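Local coordinates for protein nicotinate phosphoribosyltransferase (Saccharomyces cerevisiae, PDB 1VLP) that catalyses the ATP-dependent synthesis of nicotinate ribonucleotide from nicotinate and phosphoribosyl diphosphate, the first step from nicotinic acid to NAD, at residues L147-F156 against S383-K391; V17-Y27 against F189-L197. All coordinates share one frame; numbering follows the deposited sequence. Where two conformers were deposited one is given.

Starting from the N terminus, the chain passes through 17-27, 147-156, 189-197 and 383-391 in that order, and the two contacts therefore cross. Contact 2 closes the first loop, bringing the lead-in to helix 26-38 against the turn that follows strand 186-188 of the parallel sheet. Contact 1 begins within that loop, on helix 144-159, and closes beyond it on strand 388-395 of the antiparallel sheet. Their centres lie about 12 Å apart and they touch: Arg194 offers its carbonyl to the Ser152 hydroxyl, and the Arg195 guanidinium meets Ser383. Together they join the antiparallel sheet and the helix on its face to the loop after strand 186-188.

Contact 1 of 2, residues L147-F156 against S383-K391; sequences LLSLISEAYF and SEPLNIVIK
Leu147 leads off by laying its CB on the end of Ile390, 3.6 Å from Ile390 CD1, the two side chains crossing at about a right angle. One residue on, Leu148 reaches between Ile388 and Ile390 and slides past both in the reverse direction. Its CD2 touches Ile388 CD1 at 3.6 Å and also rests on Ile390 CG1. Cut back to an alanine, Leu148 would lose CG and both methyls, which would probably leave a gap between the two isoleucines and strip Ile388 CD1 of a close neighbour. Ile151 brings its CG2 branch, which trails opposite the backbone N, to Ile388 CD1 at 3.6 Å. Ile388 meets this branch because its CG1 sits between backbone N and carbonyl carbon (chi1 49°), placing CD1 against both Leu148 and Ile151.

At Ser152 the character changes. A water donates to Ser152 OG over 2.7 Å and accepts from Leu386 N over 2.9 Å, bridging helix and loop, while the same hydroxyl also bonds to the Arg194 carbonyl. Tyr155 sets its CB 3.8 Å from Leu386 CD2, and Leu386 CD1 stands over one face of its ring, toward the rim. Phe156 turns its edge to the loop: its CZ lies 3.3 Å from Glu384 O, which is near the ring plane, and Pro385 CA is close by. Tyr155 CD2 covers a face of this ring, which also makes a cation-pi contact with Arg195.

Helix segment 147-156 thus runs roughly antiparallel to strand 388-391 (157°, axes 9.0 Å apart), and helix 144-159 lies on one face of the antiparallel sheet. Chemically the joint is aliphatic packing from Leu147 to Ile151 and aromatic packing at Tyr155 and Phe156, with a polar link through one water, so side-chain fit does most of the holding.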
loop_
_atom_site.group_PDB
_atom_site.type_symbol
_atom_site.label_atom_id
_atom_site.label_comp_id
_atom_site.label_asym_id
_atom_site.label_seq_id
_atom_site.Cartn_x
_atom_site.Cartn_y
_atom_site.Cartn_z
ATOM N N LEU A 147 -11.691 -1.404 -0.128
ATOM C CA LEU A 147 -12.296 -2.668 -0.566
ATOM C C LEU A 147 -11.571 -3.861 0.052
ATOM O O LEU A 147 -12.199 -4.796 0.529
ATOM C CB LEU A 147 -12.281 -2.778 -2.083
ATOM C CG LEU A 147 -13.217 -1.825 -2.797
ATOM C CD1 LEU A 147 -13.220 -2.126 -4.277
ATOM C CD2 LEU A 147 -14.645 -1.839 -2.252
ATOM N N LEU A 148 -10.234 -3.888 -0.043
ATOM C CA LEU A 148 -9.444 -4.938 0.622
ATOM C C LEU A 148 -9.721 -5.051 2.107
ATOM O O LEU A 148 -9.937 -6.172 2.601
ATOM C CB LEU A 148 -7.977 -4.745 0.351
ATOM C CG LEU A 148 -7.534 -5.022 -1.080
ATOM C CD1 LEU A 148 -6.071 -4.534 -1.227
ATOM C CD2 LEU A 148 -7.730 -6.497 -1.439
ATOM N N SER A 149 -9.730 -3.897 2.787
ATOM C CA SER A 149 -10.009 -3.821 4.260
ATOM C C SER A 149 -11.384 -4.393 4.566
ATOM O O SER A 149 -11.566 -5.178 5.519
ATOM C CB SER A 149 -9.920 -2.391 4.796
ATOM O OG SER A 149 -8.604 -1.844 4.627
ATOM N N LEU A 150 -12.354 -4.095 3.698
ATOM C CA LEU A 150 -13.692 -4.638 3.885
ATOM C C LEU A 150 -13.817 -6.151 3.643
ATOM O O LEU A 150 -14.523 -6.868 4.403
ATOM C CB LEU A 150 -14.698 -3.903 3.006
ATOM C CG LEU A 150 -15.168 -2.529 3.550
ATOM C CD1 LEU A 150 -15.910 -1.771 2.407
ATOM C CD2 LEU A 150 -15.980 -2.616 4.839
ATOM N N ILE A 151 -13.182 -6.623 2.575
ATOM C CA ILE A 151 -13.236 -8.039 2.194
ATOM C C ILE A 151 -12.586 -8.871 3.307
ATOM O O ILE A 151 -13.159 -9.896 3.754
ATOM C CB ILE A 151 -12.571 -8.272 0.821
ATOM C CG1 ILE A 151 -13.371 -7.576 -0.292
ATOM C CG2 ILE A 151 -12.476 -9.728 0.482
ATOM C CD1 ILE A 151 -12.603 -7.376 -1.533
ATOM N N SER A 152 -11.414 -8.444 3.785
ATOM C CA SER A 152 -10.759 -9.132 4.918
ATOM C C SER A 152 -11.678 -9.140 6.140
ATOM O O SER A 152 -11.903 -10.192 6.747
ATOM C CB SER A 152 -9.442 -8.443 5.249
ATOM O OG SER A 152 -8.669 -9.131 6.180
ATOM N N GLU A 153 -12.206 -7.968 6.494
ATOM C CA GLU A 153 -13.109 -7.895 7.650
ATOM C C GLU A 153 -14.327 -8.833 7.521
ATOM O O GLU A 153 -14.650 -9.535 8.450
ATOM C CB GLU A 153 -13.493 -6.446 7.937
ATOM C CG GLU A 153 -14.429 -6.338 9.124
ATOM C CD GLU A 153 -14.265 -5.081 9.967
ATOM O OE1 GLU A 153 -13.353 -4.252 9.748
ATOM O OE2 GLU A 153 -15.084 -4.938 10.892
ATOM N N ALA A 154 -14.952 -8.862 6.345
ATOM C CA ALA A 154 -16.083 -9.759 6.007
ATOM C C ALA A 154 -15.718 -11.232 6.251
ATOM O O ALA A 154 -16.449 -11.965 6.900
ATOM C CB ALA A 154 -16.518 -9.550 4.571
ATOM N N TYR A 155 -14.550 -11.621 5.737
ATOM C CA TYR A 155 -14.102 -13.006 5.796
ATOM C C TYR A 155 -13.990 -13.428 7.276
ATOM O O TYR A 155 -14.503 -14.491 7.673
ATOM C CB TYR A 155 -12.757 -13.208 5.034
ATOM C CG TYR A 155 -12.343 -14.644 5.018
ATOM C CD1 TYR A 155 -12.905 -15.555 4.064
ATOM C CD2 TYR A 155 -11.482 -15.148 5.981
ATOM C CE1 TYR A 155 -12.584 -16.905 4.070
ATOM C CE2 TYR A 155 -11.175 -16.520 6.014
ATOM C CZ TYR A 155 -11.741 -17.386 5.046
ATOM O OH TYR A 155 -11.419 -18.753 5.086
ATOM N N PHE A 156 -13.363 -12.585 8.115
ATOM C CA PHE A 156 -13.151 -12.925 9.529
ATOM C C PHE A 156 -14.331 -12.684 10.444
ATOM O O PHE A 156 -14.321 -13.125 11.558
ATOM C CB PHE A 156 -11.861 -12.315 10.044
ATOM C CG PHE A 156 -10.668 -12.958 9.409
ATOM C CD1 PHE A 156 -10.318 -14.273 9.758
ATOM C CD2 PHE A 156 -9.969 -12.332 8.396
ATOM C CE1 PHE A 156 -9.234 -14.924 9.143
ATOM C CE2 PHE A 156 -8.887 -12.961 7.798
ATOM C CZ PHE A 156 -8.531 -14.248 8.170
ATOM N N SER A 383 -3.948 -18.590 12.530
ATOM C CA SER A 383 -5.147 -18.320 11.792
ATOM C C SER A 383 -4.704 -17.579 10.543
ATOM O O SER A 383 -4.317 -16.418 10.613
ATOM C CB SER A 383 -6.136 -17.467 12.587
ATOM O OG SER A 383 -7.248 -17.132 11.807
ATOM N N GLU A 384 -4.791 -18.241 9.402
ATOM C CA GLU A 384 -4.219 -17.702 8.202
ATOM C C GLU A 384 -4.972 -16.460 7.704
ATOM O O GLU A 384 -6.177 -16.503 7.620
ATOM C CB GLU A 384 -4.245 -18.770 7.138
ATOM C CG GLU A 384 -3.394 -19.966 7.512
ATOM C CD GLU A 384 -1.928 -19.782 7.174
ATOM O OE1 GLU A 384 -1.432 -18.628 7.169
ATOM O OE2 GLU A 384 -1.276 -20.812 6.919
ATOM N N PRO A 385 -4.253 -15.378 7.352
ATOM C CA PRO A 385 -4.898 -14.247 6.629
ATOM C C PRO A 385 -5.371 -14.586 5.226
ATOM O O PRO A 385 -4.910 -15.561 4.599
ATOM C CB PRO A 385 -3.771 -13.208 6.488
ATOM C CG PRO A 385 -2.811 -13.543 7.505
ATOM C CD PRO A 385 -2.838 -15.068 7.564
ATOM N N LEU A 386 -6.308 -13.793 4.746
ATOM C CA LEU A 386 -6.754 -13.867 3.368
ATOM C C LEU A 386 -5.735 -13.120 2.528
ATOM O O LEU A 386 -5.486 -11.943 2.804
ATOM C CB LEU A 386 -8.133 -13.195 3.296
ATOM C CG LEU A 386 -8.969 -13.337 2.062
ATOM C CD1 LEU A 386 -9.307 -14.815 1.811
ATOM C CD2 LEU A 386 -10.241 -12.492 2.244
ATOM N N ASN A 387 -5.146 -13.800 1.537
ATOM C CA ASN A 387 -4.127 -13.231 0.629
ATOM C C ASN A 387 -4.830 -12.697 -0.622
ATOM O O ASN A 387 -4.859 -13.388 -1.673
ATOM C CB ASN A 387 -3.122 -14.302 0.241
ATOM C CG ASN A 387 -1.947 -13.788 -0.653
ATOM O OD1 ASN A 387 -1.881 -12.614 -1.048
ATOM N ND2 ASN A 387 -1.031 -14.698 -0.985
ATOM N N ILE A 388 -5.369 -11.496 -0.486
ATOM C CA ILE A 388 -6.102 -10.831 -1.574
ATOM C C ILE A 388 -5.394 -9.544 -2.014
ATOM O O ILE A 388 -4.735 -8.839 -1.229
ATOM C CB ILE A 388 -7.559 -10.516 -1.188
ATOM C CG1 ILE A 388 -7.605 -9.801 0.190
ATOM C CG2 ILE A 388 -8.364 -11.841 -1.175
ATOM C CD1 ILE A 388 -8.929 -9.245 0.617
ATOM N N VAL A 389 -5.589 -9.233 -3.292
ATOM C CA VAL A 389 -5.068 -7.996 -3.890
ATOM C C VAL A 389 -6.090 -7.403 -4.832
ATOM O O VAL A 389 -6.998 -8.107 -5.243
ATOM C CB VAL A 389 -3.780 -8.230 -4.660
ATOM C CG1 VAL A 389 -2.709 -8.783 -3.728
ATOM C CG2 VAL A 389 -3.982 -9.122 -5.840
ATOM N N ILE A 390 -5.976 -6.106 -5.074
ATOM C CA ILE A 390 -6.777 -5.411 -6.094
ATOM C C ILE A 390 -5.723 -4.637 -6.879
ATOM O O ILE A 390 -5.087 -3.741 -6.363
ATOM C CB ILE A 390 -7.888 -4.508 -5.502
ATOM C CG1 ILE A 390 -8.998 -5.356 -4.953
ATOM C CG2 ILE A 390 -8.442 -3.547 -6.557
ATOM C CD1 ILE A 390 -10.034 -4.580 -4.168
ATOM N N LYS A 391 -5.466 -5.110 -8.096
ATOM C CA LYS A 391 -4.331 -4.711 -8.926
ATOM C C LYS A 391 -4.769 -3.952 -10.184
ATOM O O LYS A 391 -5.800 -4.276 -10.747
ATOM C CB LYS A 391 -3.618 -5.971 -9.412
ATOM C CG LYS A 391 -4.475 -6.906 -10.332
ATOM C CD LYS A 391 -3.930 -8.358 -10.443
ATOM C CE LYS A 391 -4.685 -9.176 -11.500
ATOM N NZ LYS A 391 -3.793 -10.294 -11.969
HETATM O O HOH W 1 -6.857 -11.000 5.474
#

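Contact 2 of 2, residues V17-Y27 against F189-L197; sequences VIKSLLDTDMY and FGTRRRRSL
Asp23 and Arg194 meet head-on, and this salt bridge is the tight part of the contact. Arg194 grips end-on with two nitrogens, NH1 to Asp23 OD1 at 2.8 Å and NH2 to Asp23 OD2 at 2.9 Å, both bonds nearly straight. The carboxylate and guanidinium planes are only 26° apart, and OD1 uses its syn lone pair. Arg194 gets there with its chain extended from CG to NE, after CG leaves between backbone N and carbonyl carbon (chi1 68°). Leu197 CD1 stands 3.3 Å above the guanidinium plane of Arg194, offset toward its rim, and Ile18 CD1 comes within 3.5 Å of Arg194 NH2. Two bonds and this apolar cover should fix the group's rotation in a buried setting.

Asp25 and Thr191 slide past each other in opposite directions, Asp25 OD1 3.5 Å from Thr191 CB and held by Ser226.

The ends are more open. Val17 and Leu197 are partly exposed, their side chains 4.2 Å apart (CG1 to CB), though Leu197 CD2 comes 3.4 Å from Val17 O. Arg192, also partly exposed, crosses Tyr27 at about a right angle, the phenol's CZ over one guanidinium face, but Tyr27 OH is hydrogen-bonded to Glu144 instead. A water at the guanidinium edge accepts from Arg192 N and NE. Tyr27 and Phe189 probably bind nicotinate, by analogy with relatives.

Segment 189-197, with a type I turn from Thr191 to Arg194, leads from strand 186-188 into helix 197-213. Ile145 of helix 144-159 packs against both segments, while helix 228-234 meets Asp23 and Leu197.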
loop_
_atom_site.group_PDB
_atom_site.type_symbol
_atom_site.label_atom_id
_atom_site.label_comp_id
_atom_site.label_asym_id
_atom_site.label_seq_id
_atom_site.Cartn_x
_atom_site.Cartn_y
_atom_site.Cartn_z
ATOM N N VAL A 17 -18.373 0.372 8.191
ATOM C CA VAL A 17 -17.059 0.115 8.797
ATOM C C VAL A 17 -16.091 1.229 8.406
ATOM O O VAL A 17 -15.296 1.696 9.239
ATOM C CB VAL A 17 -16.555 -1.325 8.464
ATOM C CG1 VAL A 17 -15.061 -1.474 8.773
ATOM C CG2 VAL A 17 -17.399 -2.334 9.237
ATOM N N ILE A 18 -16.181 1.660 7.153
ATOM C CA ILE A 18 -15.276 2.653 6.575
ATOM C C ILE A 18 -15.971 4.009 6.767
ATOM O O ILE A 18 -16.923 4.362 6.035
ATOM C CB ILE A 18 -15.013 2.393 5.115
ATOM C CG1 ILE A 18 -14.469 0.958 4.862
ATOM C CG2 ILE A 18 -14.081 3.472 4.534
ATOM C CD1 ILE A 18 -13.098 0.671 5.479
ATOM N N LYS A 19 -15.541 4.725 7.801
ATOM C CA LYS A 19 -16.225 5.934 8.257
ATOM C C LYS A 19 -15.603 7.215 7.670
ATOM O O LYS A 19 -16.135 8.315 7.870
ATOM C CB LYS A 19 -16.219 5.948 9.770
ATOM C CG LYS A 19 -16.963 4.773 10.366
ATOM C CD LYS A 19 -17.071 4.923 11.846
ATOM C CE LYS A 19 -17.715 3.686 12.501
ATOM N NZ LYS A 19 -19.147 3.519 12.124
ATOM N N SER A 20 -14.512 7.061 6.909
ATOM C CA SER A 20 -13.794 8.248 6.405
ATOM C C SER A 20 -13.028 7.900 5.144
ATOM O O SER A 20 -12.525 6.787 5.002
ATOM C CB SER A 20 -12.839 8.780 7.505
ATOM O OG SER A 20 -11.992 9.829 7.012
ATOM N N LEU A 21 -12.935 8.858 4.234
ATOM C CA LEU A 21 -12.028 8.708 3.101
ATOM C C LEU A 21 -10.543 8.754 3.517
ATOM O O LEU A 21 -9.665 8.405 2.727
ATOM C CB LEU A 21 -12.362 9.759 2.083
ATOM C CG LEU A 21 -13.732 9.510 1.385
ATOM C CD1 LEU A 21 -14.208 10.705 0.730
ATOM C CD2 LEU A 21 -13.628 8.397 0.388
ATOM N N LEU A 22 -10.265 9.169 4.756
ATOM C CA LEU A 22 -8.912 9.013 5.361
ATOM C C LEU A 22 -8.580 7.635 5.985
ATOM O O LEU A 22 -7.423 7.419 6.440
ATOM C CB LEU A 22 -8.725 10.076 6.454
ATOM C CG LEU A 22 -8.778 11.589 6.090
ATOM C CD1 LEU A 22 -8.270 12.450 7.225
ATOM C CD2 LEU A 22 -8.051 11.862 4.837
ATOM N N ASP A 23 -9.561 6.713 6.045
ATOM C CA ASP A 23 -9.316 5.347 6.483
ATOM C C ASP A 23 -8.735 4.581 5.290
ATOM O O ASP A 23 -9.419 3.787 4.597
ATOM C CB ASP A 23 -10.572 4.684 7.038
ATOM C CG ASP A 23 -10.291 3.264 7.564
ATOM O OD1 ASP A 23 -9.073 2.865 7.657
ATOM O OD2 ASP A 23 -11.276 2.526 7.868
ATOM N N THR A 24 -7.504 4.934 4.961
ATOM C CA THR A 24 -6.817 4.415 3.781
ATOM C C THR A 24 -5.320 4.691 3.953
ATOM O O THR A 24 -4.912 5.433 4.866
ATOM C CB THR A 24 -7.304 5.083 2.440
ATOM O OG1 THR A 24 -6.845 4.305 1.328
ATOM C CG2 THR A 24 -6.784 6.460 2.274
ATOM N N ASP A 25 -4.526 4.143 3.045
ATOM C CA ASP A 25 -3.084 4.398 3.035
ATOM C C ASP A 25 -2.770 5.776 2.408
ATOM O O ASP A 25 -3.369 6.111 1.371
ATOM C CB ASP A 25 -2.338 3.299 2.264
ATOM C CG ASP A 25 -2.476 1.888 2.920
ATOM O OD1 ASP A 25 -2.106 1.727 4.089
ATOM O OD2 ASP A 25 -2.993 0.975 2.268
HETATM N N MSE A 26 -1.857 6.552 3.005
HETATM C CA MSE A 26 -1.520 7.878 2.465
HETATM C C MSE A 26 -1.150 7.845 1.013
HETATM O O MSE A 26 -1.513 8.790 0.279
HETATM C CB MSE A 26 -0.393 8.548 3.225
HETATM C CG MSE A 26 0.134 9.825 2.531
HETATM SE SE MSE A 26 1.265 10.714 3.820
HETATM C CE MSE A 26 2.350 11.844 2.453
ATOM N N TYR A 27 -0.487 6.769 0.557
ATOM C CA TYR A 27 -0.109 6.706 -0.868
ATOM C C TYR A 27 -1.321 6.780 -1.788
ATOM O O TYR A 27 -1.204 7.285 -2.913
ATOM C CB TYR A 27 0.779 5.508 -1.215
ATOM C CG TYR A 27 0.042 4.196 -1.437
ATOM C CD1 TYR A 27 -0.500 3.879 -2.686
ATOM C CD2 TYR A 27 -0.129 3.299 -0.416
ATOM C CE1 TYR A 27 -1.177 2.670 -2.895
ATOM C CE2 TYR A 27 -0.817 2.074 -0.619
ATOM C CZ TYR A 27 -1.331 1.778 -1.847
ATOM O OH TYR A 27 -1.986 0.577 -2.001
ATOM N N PHE A 189 1.870 -0.262 8.487
ATOM C CA PHE A 189 1.487 -0.277 7.067
ATOM C C PHE A 189 0.411 -1.325 6.755
ATOM O O PHE A 189 0.275 -1.772 5.575
ATOM C CB PHE A 189 2.779 -0.616 6.299
ATOM C CG PHE A 189 2.730 -0.466 4.798
ATOM C CD1 PHE A 189 1.896 0.468 4.134
ATOM C CD2 PHE A 189 3.580 -1.281 4.020
ATOM C CE1 PHE A 189 1.903 0.567 2.732
ATOM C CE2 PHE A 189 3.596 -1.176 2.617
ATOM C CZ PHE A 189 2.767 -0.251 1.981
ATOM N N GLY A 190 -0.315 -1.778 7.784
ATOM C CA GLY A 190 -1.181 -2.944 7.658
ATOM C C GLY A 190 -2.658 -2.706 7.329
ATOM O O GLY A 190 -3.464 -3.610 7.480
ATOM N N THR A 191 -3.021 -1.519 6.819
ATOM C CA THR A 191 -4.441 -1.246 6.561
ATOM C C THR A 191 -5.104 -2.313 5.650
ATOM O O THR A 191 -6.144 -2.901 5.995
ATOM C CB THR A 191 -4.665 0.157 5.973
ATOM O OG1 THR A 191 -4.168 1.120 6.884
ATOM C CG2 THR A 191 -6.149 0.398 5.658
ATOM N N ARG A 192 -4.466 -2.581 4.513
ATOM C CA ARG A 192 -5.114 -3.356 3.464
ATOM C C ARG A 192 -5.417 -4.785 3.902
ATOM O O ARG A 192 -6.464 -5.327 3.550
ATOM C CB ARG A 192 -4.246 -3.396 2.236
ATOM C CG ARG A 192 -4.293 -2.125 1.486
ATOM C CD ARG A 192 -3.315 -2.189 0.327
ATOM N NE ARG A 192 -1.950 -2.080 0.820
ATOM C CZ ARG A 192 -0.895 -2.188 0.042
ATOM N NH1 ARG A 192 -1.077 -2.404 -1.262
ATOM N NH2 ARG A 192 0.324 -2.105 0.570
ATOM N N ARG A 193 -4.570 -5.358 4.743
ATOM C CA ARG A 193 -4.871 -6.719 5.162
ATOM C C ARG A 193 -5.225 -6.884 6.625
ATOM O O ARG A 193 -5.073 -7.965 7.185
ATOM C CB ARG A 193 -3.809 -7.682 4.712
ATOM C CG ARG A 193 -4.095 -8.196 3.300
ATOM C CD ARG A 193 -3.088 -9.258 2.904
ATOM N NE ARG A 193 -2.915 -9.296 1.464
ATOM C CZ ARG A 193 -2.033 -10.065 0.842
ATOM N NH1 ARG A 193 -1.230 -10.859 1.540
ATOM N NH2 ARG A 193 -1.955 -10.029 -0.479
ATOM N N ARG A 194 -5.718 -5.812 7.250
ATOM C CA ARG A 194 -6.130 -5.909 8.604
ATOM C C ARG A 194 -7.267 -6.941 8.747
ATOM O O ARG A 194 -8.155 -7.076 7.869
ATOM C CB ARG A 194 -6.582 -4.560 9.146
ATOM C CG ARG A 194 -7.838 -4.047 8.534
ATOM C CD ARG A 194 -7.964 -2.526 8.811
ATOM N NE ARG A 194 -9.249 -2.010 8.390
ATOM C CZ ARG A 194 -9.544 -0.715 8.262
ATOM N NH1 ARG A 194 -8.622 0.229 8.487
ATOM N NH2 ARG A 194 -10.760 -0.365 7.840
ATOM N N ARG A 195 -7.255 -7.625 9.880
ATOM C CA ARG A 195 -8.326 -8.570 10.186
ATOM C C ARG A 195 -9.675 -7.848 10.390
ATOM O O ARG A 195 -10.774 -8.368 10.006
ATOM C CB ARG A 195 -7.956 -9.426 11.385
ATOM C CG ARG A 195 -9.054 -10.431 11.648
ATOM C CD ARG A 195 -8.540 -11.655 12.403
ATOM N NE ARG A 195 -7.563 -12.368 11.599
ATOM C CZ ARG A 195 -7.292 -13.665 11.678
ATOM N NH1 ARG A 195 -7.989 -14.474 12.443
ATOM N NH2 ARG A 195 -6.330 -14.170 10.927
ATOM N N SER A 196 -9.568 -6.613 10.909
ATOM C CA SER A 196 -10.694 -5.736 11.111
ATOM C C SER A 196 -10.158 -4.333 11.447
ATOM O O SER A 196 -8.985 -4.167 11.795
ATOM C CB SER A 196 -11.569 -6.216 12.260
ATOM O OG SER A 196 -10.881 -6.114 13.503
ATOM N N LEU A 197 -11.029 -3.348 11.333
ATOM C CA LEU A 197 -10.715 -1.967 11.799
ATOM C C LEU A 197 -10.319 -1.980 13.271
ATOM O O LEU A 197 -9.303 -1.420 13.638
ATOM C CB LEU A 197 -11.913 -1.078 11.552
ATOM C CG LEU A 197 -11.769 0.383 11.998
ATOM C CD1 LEU A 197 -10.683 1.089 11.285
ATOM C CD2 LEU A 197 -13.110 1.049 11.725
HETATM O O HOH W 2 -1.866 -1.263 3.771
#